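Local coordinates for ABC transporter, substrate-binding protein (Streptococcus pneumoniae, PDB 5G5Y) that binds short- and long-chain fructooligosaccharides, but not sucrose, and delivers them to an ABC transporter for import, preferring tetrasaccharides and larger, at residues E101-Y105 with I122-D127; K129-V135 with Y412-N418; N301-R307 with Y422-F426. All blocks are in the same frame, centred on the assembly; numbering follows the deposited sequence.

Interaction 1: E101-Y105 with I122-D127. With ZN (zinc ion), chain J.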
loop_
_atom_site.group_PDB
_atom_site.type_symbol
_atom_site.label_atom_id
_atom_site.label_comp_id
_atom_site.label_asym_id
_atom_site.label_seq_id
_atom_site.Cartn_x
_atom_site.Cartn_y
_atom_site.Cartn_z
ATOM N N GLU A 101 -11.382 -19.468 4.407
ATOM C CA GLU A 101 -12.269 -18.290 4.320
ATOM C C GLU A 101 -11.877 -17.427 3.096
ATOM O O GLU A 101 -12.741 -16.848 2.447
ATOM C CB GLU A 101 -12.209 -17.422 5.605
ATOM C CG GLU A 101 -13.186 -16.217 5.645
ATOM C CD GLU A 101 -13.161 -15.368 6.939
ATOM O OE1 GLU A 101 -12.806 -15.907 8.014
ATOM O OE2 GLU A 101 -13.526 -14.144 6.898
ATOM N N LYS A 102 -10.579 -17.347 2.792
ATOM C CA LYS A 102 -10.054 -16.457 1.759
ATOM C C LYS A 102 -9.091 -17.210 0.876
ATOM O O LYS A 102 -7.885 -16.994 0.956
ATOM C CB LYS A 102 -9.329 -15.260 2.397
ATOM C CG LYS A 102 -10.081 -14.542 3.492
ATOM C CD LYS A 102 -11.315 -13.847 3.000
ATOM C CE LYS A 102 -10.982 -12.478 2.498
ATOM N NZ LYS A 102 -12.205 -11.834 1.994
ATOM N N PRO A 103 -9.608 -18.099 0.006
ATOM C CA PRO A 103 -8.736 -18.889 -0.831
ATOM C C PRO A 103 -7.907 -18.126 -1.838
ATOM O O PRO A 103 -6.932 -18.693 -2.342
ATOM C CB PRO A 103 -9.685 -19.867 -1.550
ATOM C CG PRO A 103 -11.030 -19.286 -1.416
ATOM C CD PRO A 103 -11.038 -18.398 -0.219
ATOM N N GLU A 104 -8.247 -16.867 -2.118
ATOM C CA GLU A 104 -7.389 -16.050 -2.964
ATOM C C GLU A 104 -5.967 -15.952 -2.408
ATOM O O GLU A 104 -5.022 -15.855 -3.188
ATOM C CB GLU A 104 -7.974 -14.665 -3.162
ATOM C CG GLU A 104 -7.873 -13.785 -1.925
ATOM C CD GLU A 104 -8.785 -12.607 -2.004
ATOM O OE1 GLU A 104 -9.972 -12.748 -1.593
ATOM O OE2 GLU A 104 -8.301 -11.555 -2.503
ATOM N N TYR A 105 -5.806 -15.951 -1.074
ATOM C CA TYR A 105 -4.473 -15.811 -0.508
ATOM C C TYR A 105 -3.634 -17.034 -0.795
ATOM O O TYR A 105 -2.448 -16.891 -0.987
ATOM C CB TYR A 105 -4.498 -15.501 0.988
ATOM C CG TYR A 105 -5.026 -14.115 1.284
ATOM C CD1 TYR A 105 -4.406 -12.985 0.775
ATOM C CD2 TYR A 105 -6.161 -13.940 2.047
ATOM C CE1 TYR A 105 -4.906 -11.710 1.035
ATOM C CE2 TYR A 105 -6.657 -12.684 2.325
ATOM C CZ TYR A 105 -6.010 -11.568 1.813
ATOM O OH TYR A 105 -6.482 -10.329 2.069
ATOM N N ILE A 122 -0.895 -10.498 6.122
ATOM C CA ILE A 122 -2.179 -10.113 5.577
ATOM C C ILE A 122 -2.811 -9.096 6.530
ATOM O O ILE A 122 -3.007 -9.386 7.725
ATOM C CB ILE A 122 -3.126 -11.328 5.423
ATOM C CG1 ILE A 122 -2.570 -12.373 4.421
ATOM C CG2 ILE A 122 -4.494 -10.861 4.961
ATOM C CD1 ILE A 122 -3.171 -13.768 4.553
ATOM N N GLU A 123 -3.142 -7.924 6.001
ATOM C CA GLU A 123 -3.851 -6.887 6.764
ATOM C C GLU A 123 -4.976 -6.326 5.926
ATOM O O GLU A 123 -4.753 -5.441 5.065
ATOM C CB GLU A 123 -2.906 -5.767 7.190
ATOM C CG GLU A 123 -3.490 -4.705 8.108
ATOM C CD GLU A 123 -2.570 -3.488 8.260
ATOM O OE1 GLU A 123 -2.567 -2.620 7.351
ATOM O OE2 GLU A 123 -1.817 -3.390 9.261
ATOM N N GLU A 124 -6.195 -6.795 6.175
ATOM C CA GLU A 124 -7.368 -6.254 5.481
ATOM C C GLU A 124 -7.933 -5.078 6.274
ATOM O O GLU A 124 -8.226 -5.213 7.467
ATOM C CB GLU A 124 -8.422 -7.337 5.319
ATOM C CG GLU A 124 -7.909 -8.493 4.465
ATOM C CD GLU A 124 -9.017 -9.489 4.150
ATOM O OE1 GLU A 124 -10.066 -9.407 4.834
ATOM O OE2 GLU A 124 -8.825 -10.333 3.237
ATOM N N LEU A 125 -7.944 -3.892 5.651
ATOM C CA LEU A 125 -8.670 -2.712 6.199
ATOM C C LEU A 125 -9.675 -2.348 5.132
ATOM O O LEU A 125 -9.383 -1.604 4.170
ATOM C CB LEU A 125 -7.717 -1.567 6.503
ATOM C CG LEU A 125 -6.880 -1.731 7.760
ATOM C CD1 LEU A 125 -5.690 -0.796 7.718
ATOM C CD2 LEU A 125 -7.737 -1.507 8.998
ATOM N N GLY A 126 -10.840 -2.974 5.255
ATOM C CA GLY A 126 -11.789 -3.033 4.191
ATOM C C GLY A 126 -11.527 -4.137 3.198
ATOM O O GLY A 126 -10.384 -4.525 2.983
ATOM N N ASP A 127 -12.576 -4.592 2.535
ATOM C CA ASP A 127 -12.505 -5.670 1.510
ATOM C C ASP A 127 -12.861 -5.161 0.130
ATOM O O ASP A 127 -13.719 -4.326 0.017
ATOM C CB ASP A 127 -13.564 -6.759 1.826
ATOM C CG ASP A 127 -12.978 -7.951 2.487
ATOM O OD1 ASP A 127 -11.738 -8.090 2.457
ATOM O OD2 ASP A 127 -13.755 -8.766 3.022
HETATM ZN ZN ZN J . -11.912 -10.094 4.015
HETATM O O HOH W 1 -12.988 -10.960 5.885
#
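A zinc site joins Lys102, just past the C-terminal end of helix 93-101, to Glu124 and Asp127, which follow strand 121-123. Glu124 OE1 binds the zinc ion at 2.1 Å, and the Asp127 carboxylate straddles it with OD1 and OD2 both at 2.5 Å. A water at 2.3 Å is a further ligand, and Lys102 NZ lies at a longer 2.7 Å from the zinc ion. The lysine chain folds at chi2 (-66°) and chi3 (-86°), which brings CE close to Glu124 OE2 as well; the salt bridge from NZ to that oxygen is long. Glu124 thus divides its labour: OE1 serves the metal, whereas OE2 accepts a 2.6 Å hydrogen bond from Tyr105 OH on its anti lone pair, at the edge of the ring. With OE1 held by the zinc ion and Asp388 N, this bond to OE2 limits rotation of the carboxylate. Ile122 CD1 lies over one face of the Tyr105 ring, 3.9 Å from its centroid, in a CH-pi contact, and CG2 reaches the phenol end. Helix 104-109 is thereby held against strand 121-123, which lies between strands 305-306 and 384-386 and ends in the substrate-binding Glu123.

Interaction 2: K129-V135 with Y412-N418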
loop_
_atom_site.group_PDB
_atom_site.type_symbol
_atom_site.label_atom_id
_atom_site.label_comp_id
_atom_site.label_asym_id
_atom_site.label_seq_id
_atom_site.Cartn_x
_atom_site.Cartn_y
_atom_site.Cartn_z
ATOM N N LYS A 129 -13.535 -3.389 -3.151
ATOM C CA LYS A 129 -13.542 -1.967 -3.524
ATOM C C LYS A 129 -13.405 -1.052 -2.307
ATOM O O LYS A 129 -12.891 0.050 -2.401
ATOM C CB LYS A 129 -14.844 -1.647 -4.267
ATOM C CG LYS A 129 -14.952 -2.270 -5.656
ATOM C CD LYS A 129 -16.301 -2.003 -6.280
ATOM C CE LYS A 129 -16.457 -2.745 -7.592
ATOM N NZ LYS A 129 -17.727 -2.312 -8.205
ATOM N N GLU A 130 -13.836 -1.540 -1.158
ATOM C CA GLU A 130 -13.817 -0.759 0.074
ATOM C C GLU A 130 -12.475 -0.749 0.775
ATOM O O GLU A 130 -12.325 -0.011 1.755
ATOM C CB GLU A 130 -14.925 -1.261 1.030
ATOM C CG GLU A 130 -16.299 -0.892 0.528
ATOM C CD GLU A 130 -17.451 -1.464 1.349
ATOM O OE1 GLU A 130 -17.334 -1.659 2.564
ATOM O OE2 GLU A 130 -18.515 -1.682 0.764
ATOM N N SER A 131 -11.473 -1.486 0.252
ATOM C CA SER A 131 -10.152 -1.510 0.849
ATOM C C SER A 131 -9.607 -0.089 0.963
ATOM O O SER A 131 -9.776 0.730 0.055
ATOM C CB SER A 131 -9.177 -2.373 0.027
ATOM O OG SER A 131 -7.836 -2.240 0.509
ATOM N N ILE A 132 -8.925 0.174 2.071
ATOM C CA ILE A 132 -8.247 1.453 2.294
ATOM C C ILE A 132 -7.212 1.758 1.207
ATOM O O ILE A 132 -6.855 2.912 0.987
ATOM C CB ILE A 132 -7.568 1.466 3.704
ATOM C CG1 ILE A 132 -7.192 2.897 4.127
ATOM C CG2 ILE A 132 -6.359 0.544 3.746
ATOM C CD1 ILE A 132 -6.912 3.041 5.617
ATOM N N HIS A 133 -6.737 0.699 0.546
ATOM C CA HIS A 133 -5.769 0.799 -0.513
ATOM C C HIS A 133 -6.312 1.190 -1.883
ATOM O O HIS A 133 -5.524 1.544 -2.757
ATOM C CB HIS A 133 -5.009 -0.511 -0.627
ATOM C CG HIS A 133 -4.300 -0.865 0.623
ATOM N ND1 HIS A 133 -3.193 -0.173 1.066
ATOM C CD2 HIS A 133 -4.581 -1.785 1.569
ATOM C CE1 HIS A 133 -2.792 -0.701 2.212
ATOM N NE2 HIS A 133 -3.642 -1.654 2.552
ATOM N N SER A 134 -7.638 1.189 -2.048
ATOM C CA SER A 134 -8.272 1.377 -3.352
ATOM C C SER A 134 -7.936 2.707 -4.021
ATOM O O SER A 134 -7.866 2.769 -5.256
ATOM C CB SER A 134 -9.793 1.214 -3.249
ATOM O OG SER A 134 -10.154 -0.122 -2.915
ATOM N N VAL A 135 -7.759 3.757 -3.205
ATOM C CA VAL A 135 -7.343 5.090 -3.687
ATOM C C VAL A 135 -6.222 5.494 -2.777
ATOM O O VAL A 135 -6.391 5.437 -1.549
ATOM C CB VAL A 135 -8.492 6.114 -3.586
ATOM C CG1 VAL A 135 -8.079 7.544 -3.998
ATOM C CG2 VAL A 135 -9.600 5.671 -4.505
ATOM N N TYR A 412 -15.941 7.497 -3.076
ATOM C CA TYR A 412 -15.281 6.818 -4.220
ATOM C C TYR A 412 -15.896 5.492 -4.643
ATOM O O TYR A 412 -16.034 5.210 -5.834
ATOM C CB TYR A 412 -13.819 6.600 -3.939
ATOM C CG TYR A 412 -13.019 7.791 -3.531
ATOM C CD1 TYR A 412 -13.192 9.035 -4.135
ATOM C CD2 TYR A 412 -12.053 7.670 -2.548
ATOM C CE1 TYR A 412 -12.459 10.128 -3.750
ATOM C CE2 TYR A 412 -11.261 8.748 -2.187
ATOM C CZ TYR A 412 -11.454 9.973 -2.801
ATOM O OH TYR A 412 -10.688 11.054 -2.417
ATOM N N VAL A 413 -16.237 4.649 -3.677
ATOM C CA VAL A 413 -16.764 3.341 -3.983
ATOM C C VAL A 413 -17.925 3.304 -5.002
ATOM O O VAL A 413 -17.885 2.480 -5.914
ATOM C CB VAL A 413 -17.074 2.575 -2.704
ATOM C CG1 VAL A 413 -17.889 1.303 -2.976
ATOM C CG2 VAL A 413 -15.750 2.235 -2.019
ATOM N N PRO A 414 -18.895 4.237 -4.913
ATOM C CA PRO A 414 -19.976 4.240 -5.896
ATOM C C PRO A 414 -19.537 4.374 -7.363
ATOM O O PRO A 414 -20.281 3.954 -8.269
ATOM C CB PRO A 414 -20.840 5.443 -5.478
ATOM C CG PRO A 414 -20.551 5.649 -4.028
ATOM C CD PRO A 414 -19.104 5.277 -3.872
ATOM N N TYR A 415 -18.328 4.909 -7.582
ATOM C CA TYR A 415 -17.805 5.180 -8.913
ATOM C C TYR A 415 -16.703 4.195 -9.356
ATOM O O TYR A 415 -16.187 4.368 -10.436
ATOM C CB TYR A 415 -17.284 6.598 -8.959
ATOM C CG TYR A 415 -18.357 7.546 -8.529
ATOM C CD1 TYR A 415 -19.491 7.715 -9.319
ATOM C CD2 TYR A 415 -18.284 8.209 -7.314
ATOM C CE1 TYR A 415 -20.525 8.514 -8.917
ATOM C CE2 TYR A 415 -19.320 9.052 -6.904
ATOM C CZ TYR A 415 -20.432 9.180 -7.708
ATOM O OH TYR A 415 -21.434 10.016 -7.345
ATOM N N MET A 416 -16.384 3.185 -8.530
ATOM C CA MET A 416 -15.431 2.112 -8.866
ATOM C C MET A 416 -16.161 0.989 -9.576
ATOM O O MET A 416 -16.661 0.000 -8.953
ATOM C CB MET A 416 -14.788 1.556 -7.593
ATOM C CG MET A 416 -13.906 2.537 -6.836
ATOM S SD MET A 416 -13.311 1.625 -5.391
ATOM C CE MET A 416 -12.781 2.977 -4.347
ATOM N N SER A 417 -16.235 1.110 -10.885
ATOM C CA SER A 417 -17.028 0.215 -11.678
ATOM C C SER A 417 -16.321 -1.078 -12.059
ATOM O O SER A 417 -16.966 -1.965 -12.607
ATOM C CB SER A 417 -17.497 0.956 -12.951
ATOM O OG SER A 417 -18.363 2.038 -12.539
ATOM N N ASN A 418 -15.027 -1.182 -11.811
ATOM C CA ASN A 418 -14.258 -2.375 -12.183
ATOM C C ASN A 418 -14.408 -3.452 -11.103
ATOM O O ASN A 418 -14.055 -3.230 -9.945
ATOM C CB ASN A 418 -12.806 -2.026 -12.420
ATOM C CG ASN A 418 -12.635 -1.119 -13.651
ATOM O OD1 ASN A 418 -13.353 -0.114 -13.791
ATOM N ND2 ASN A 418 -11.763 -1.510 -14.580
#
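Lys129 and Met416 lie alongside and antiparallel, the lysine running toward the Met416 carbonyl and the thioether toward Lys129 CB. In Lys129 chi1 (-70°) sets CG beside the backbone N and anti to the carbonyl carbon, so the chain leaves its own carbonyl behind; extended from there (chi2 175°), it carries NZ to Met416 O, to which NZ donates at 2.7 Å, nearly along the C=O axis. On the way CD and CE run beside the same carbonyl, and CE lies 3.4 Å from Asn418 O. Met416 has the same first torsion (chi1 -65°) and is likewise extended, which sends its thioether back along the lysine. SD sits 3.8 Å from Lys129 CB, and the CE methyl ends 3.6 Å from Ser134 CB; both also lie against Lys129 O. Ser134 OG is near that oxygen and Ser131 O. Val135 meets Tyr412 at about a right angle, with CG2 3.7 Å from Tyr412 CD2 and CG1 near CE2. Val413 turns CG2 onto Lys129 O, 3.6 Å away, and brushes Glu130 CG, whose carboxylate is paired with Lys409 of helix 399-412. The contacts of Val135 with Tyr412 and with Met416 CE are apolar. At the partly exposed end the lysine's ammonium is held by a backbone carbonyl rather than a carboxylate, while its methylenes and the Met416 thioether cover each other.

Interaction 3: N301-R307 with Y422-F426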
loop_
_atom_site.group_PDB
_atom_site.type_symbol
_atom_site.label_atom_id
_atom_site.label_comp_id
_atom_site.label_asym_id
_atom_site.label_seq_id
_atom_site.Cartn_x
_atom_site.Cartn_y
_atom_site.Cartn_z
ATOM N N ASN A 301 -3.877 -1.140 -7.561
ATOM C CA ASN A 301 -3.632 -2.544 -7.312
ATOM C C ASN A 301 -3.026 -2.808 -5.925
ATOM O O ASN A 301 -2.573 -3.907 -5.641
ATOM C CB ASN A 301 -2.804 -3.152 -8.440
ATOM C CG ASN A 301 -3.429 -2.912 -9.795
ATOM O OD1 ASN A 301 -4.631 -3.171 -9.979
ATOM N ND2 ASN A 301 -2.671 -2.374 -10.723
ATOM N N GLY A 302 -3.131 -1.828 -5.046
ATOM C CA GLY A 302 -2.640 -1.960 -3.691
ATOM C C GLY A 302 -3.370 -3.019 -2.908
ATOM O O GLY A 302 -4.572 -3.239 -3.106
ATOM N N MET A 303 -2.652 -3.668 -1.999
ATOM C CA MET A 303 -3.261 -4.716 -1.174
ATOM C C MET A 303 -2.449 -4.838 0.105
ATOM O O MET A 303 -1.218 -4.778 0.050
ATOM C CB MET A 303 -3.258 -6.046 -1.930
ATOM C CG MET A 303 -4.242 -7.068 -1.366
ATOM S SD MET A 303 -3.937 -8.783 -1.879
ATOM C CE MET A 303 -5.532 -9.469 -1.495
ATOM N N GLY A 304 -3.120 -5.039 1.241
ATOM C CA GLY A 304 -2.435 -5.295 2.514
ATOM C C GLY A 304 -1.934 -6.727 2.524
ATOM O O GLY A 304 -2.532 -7.625 3.135
ATOM N N PHE A 305 -0.868 -6.953 1.782
ATOM C CA PHE A 305 -0.341 -8.302 1.571
ATOM C C PHE A 305 1.132 -8.259 1.315
ATOM O O PHE A 305 1.611 -7.446 0.515
ATOM C CB PHE A 305 -1.048 -8.994 0.414
ATOM C CG PHE A 305 -0.548 -10.391 0.141
ATOM C CD1 PHE A 305 -0.922 -11.464 0.950
ATOM C CD2 PHE A 305 0.339 -10.621 -0.923
ATOM C CE1 PHE A 305 -0.490 -12.754 0.644
ATOM C CE2 PHE A 305 0.804 -11.890 -1.188
ATOM C CZ PHE A 305 0.399 -12.957 -0.386
ATOM N N ALA A 306 1.869 -9.063 2.051
ATOM C CA ALA A 306 3.283 -9.300 1.732
ATOM C C ALA A 306 3.519 -10.752 1.752
ATOM O O ALA A 306 3.218 -11.412 2.751
ATOM C CB ALA A 306 4.180 -8.586 2.726
ATOM N N ARG A 307 4.066 -11.278 0.651
ATOM C CA ARG A 307 4.192 -12.701 0.464
ATOM C C ARG A 307 5.071 -13.380 1.526
ATOM O O ARG A 307 4.790 -14.511 1.927
ATOM C CB ARG A 307 4.797 -13.022 -0.920
ATOM C CG ARG A 307 4.203 -14.268 -1.518
ATOM C CD ARG A 307 4.649 -14.551 -2.939
ATOM N NE ARG A 307 4.746 -13.377 -3.805
ATOM C CZ ARG A 307 3.756 -12.825 -4.504
ATOM N NH1 ARG A 307 2.524 -13.311 -4.460
ATOM N NH2 ARG A 307 4.025 -11.744 -5.264
ATOM N N TYR A 422 -5.731 -5.757 -10.300
ATOM C CA TYR A 422 -4.694 -6.705 -10.751
ATOM C C TYR A 422 -4.105 -7.408 -9.519
ATOM O O TYR A 422 -3.608 -6.713 -8.606
ATOM C CB TYR A 422 -3.555 -5.998 -11.529
ATOM C CG TYR A 422 -2.704 -7.065 -12.217
ATOM C CD1 TYR A 422 -3.114 -7.622 -13.406
ATOM C CD2 TYR A 422 -1.554 -7.577 -11.618
ATOM C CE1 TYR A 422 -2.381 -8.645 -14.005
ATOM C CE2 TYR A 422 -0.826 -8.621 -12.204
ATOM C CZ TYR A 422 -1.252 -9.154 -13.383
ATOM O OH TYR A 422 -0.499 -10.159 -13.978
ATOM N N PRO A 423 -4.126 -8.752 -9.487
ATOM C CA PRO A 423 -3.719 -9.460 -8.284
ATOM C C PRO A 423 -2.186 -9.544 -8.120
ATOM O O PRO A 423 -1.446 -9.564 -9.104
ATOM C CB PRO A 423 -4.327 -10.842 -8.473
ATOM C CG PRO A 423 -4.351 -11.033 -9.942
ATOM C CD PRO A 423 -4.592 -9.682 -10.541
ATOM N N ARG A 424 -1.749 -9.633 -6.881
ATOM C CA ARG A 424 -0.315 -9.688 -6.529
ATOM C C ARG A 424 0.307 -11.075 -6.815
ATOM O O ARG A 424 0.816 -11.689 -5.902
ATOM C CB ARG A 424 -0.165 -9.407 -5.008
ATOM C CG ARG A 424 -0.484 -8.006 -4.534
ATOM C CD ARG A 424 0.281 -7.038 -5.399
ATOM N NE ARG A 424 0.423 -5.722 -4.808
ATOM C CZ ARG A 424 0.522 -4.589 -5.509
ATOM N NH1 ARG A 424 0.484 -4.577 -6.836
ATOM N NH2 ARG A 424 0.655 -3.444 -4.864
ATOM N N VAL A 425 0.276 -11.531 -8.065
ATOM C CA VAL A 425 0.659 -12.894 -8.411
ATOM C C VAL A 425 2.152 -13.097 -8.207
ATOM O O VAL A 425 2.898 -12.158 -8.295
ATOM C CB VAL A 425 0.285 -13.251 -9.868
ATOM C CG1 VAL A 425 -1.216 -13.447 -9.965
ATOM C CG2 VAL A 425 0.788 -12.187 -10.852
ATOM N N PHE A 426 2.553 -14.338 -7.955
ATOM C CA PHE A 426 3.922 -14.777 -7.870
ATOM C C PHE A 426 4.393 -15.317 -9.243
ATOM O O PHE A 426 3.969 -16.367 -9.672
ATOM C CB PHE A 426 3.984 -15.923 -6.820
ATOM C CG PHE A 426 5.335 -16.202 -6.259
ATOM C CD1 PHE A 426 6.504 -15.739 -6.823
ATOM C CD2 PHE A 426 5.429 -17.003 -5.104
ATOM C CE1 PHE A 426 7.742 -16.015 -6.241
ATOM C CE2 PHE A 426 6.652 -17.285 -4.531
ATOM C CZ PHE A 426 7.807 -16.800 -5.086
HETATM O O HOH W 2 -3.784 -6.386 -5.880
#
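Arg307 lays its CD and NE over one face of the Phe426 ring, with CD 3.4 Å from Phe426 CD2 and NE 3.8 Å from Phe426 CG. The guanidinium and ring planes are 19° apart, and the overlap is offset toward the rim of the ring. A bend at chi3 (-40°) swings the head group back along the 422-426 backbone, where NH1 donates to Arg424 O at 2.8 Å with the acceptor in the guanidinium plane. The bond from NH2 to the same oxygen is weak. The planar group is held from outside too: NH2 forms a salt bridge with Asp69, and NH1 bonds Leu108 O, which should limit its rotation.

Residues 301-307 lie on the way from strand 282-284 of one sheet to strand 310-312 of another, and include edge strand 305-306, which pairs with strand 121-123. Such connecting segments are consistent with the crossings between the two lobes of a solute-binding protein. At their start, Asn301 OD1 accepts from Tyr422 N at 2.8 Å, the donor standing 52° out of the carbonyl plane; Asn301 ND2 is bonded to Leu210 O and Asp208. A water donates to both Asn301 O and Tyr422 O, bridging the two backbones. Asn301 O also sits over the centre of the Arg424 guanidinium, 3.2 Å from CZ, an approach to the flat face where the N-H groups point elsewhere; NH2 makes a weak hydrogen bond to a glycerol, probably from the crystallisation liquor. Arg424, bent at chi2, spans the middle of the contact, its CB near the Phe305 ring and its CG 4.3 Å from Met303 CB. Outside the contact, Tyr422 and Val425 rest on Tyr485 of helix 475-492, and Phe426 touches Leu72 and Met73 of helix 69-77.

Interaction 1 closes before both others open along the chain, whereas interactions 2 and 3 cross because their segments alternate. Interactions 1 and 3 have centres about 10 Å apart and share a sheet: strands 121-123 and 305-306 are neighbours, with Glu123 N close to Gly304 O and Met303 packed on Tyr105. The centre of interaction 2 lies about 15 Å from that of interaction 1 and 16 Å from that of interaction 3. It meets the former where Leu125 O approaches Ile132 N and the latter where His133 packs on residues 302-304. Interactions 2 and 3 draw their second segments from the one loop between helices 399-412 and 429-455. Substrate-binding Glu123 lies in interaction 1, consistent with a framework beside the sugar-binding region.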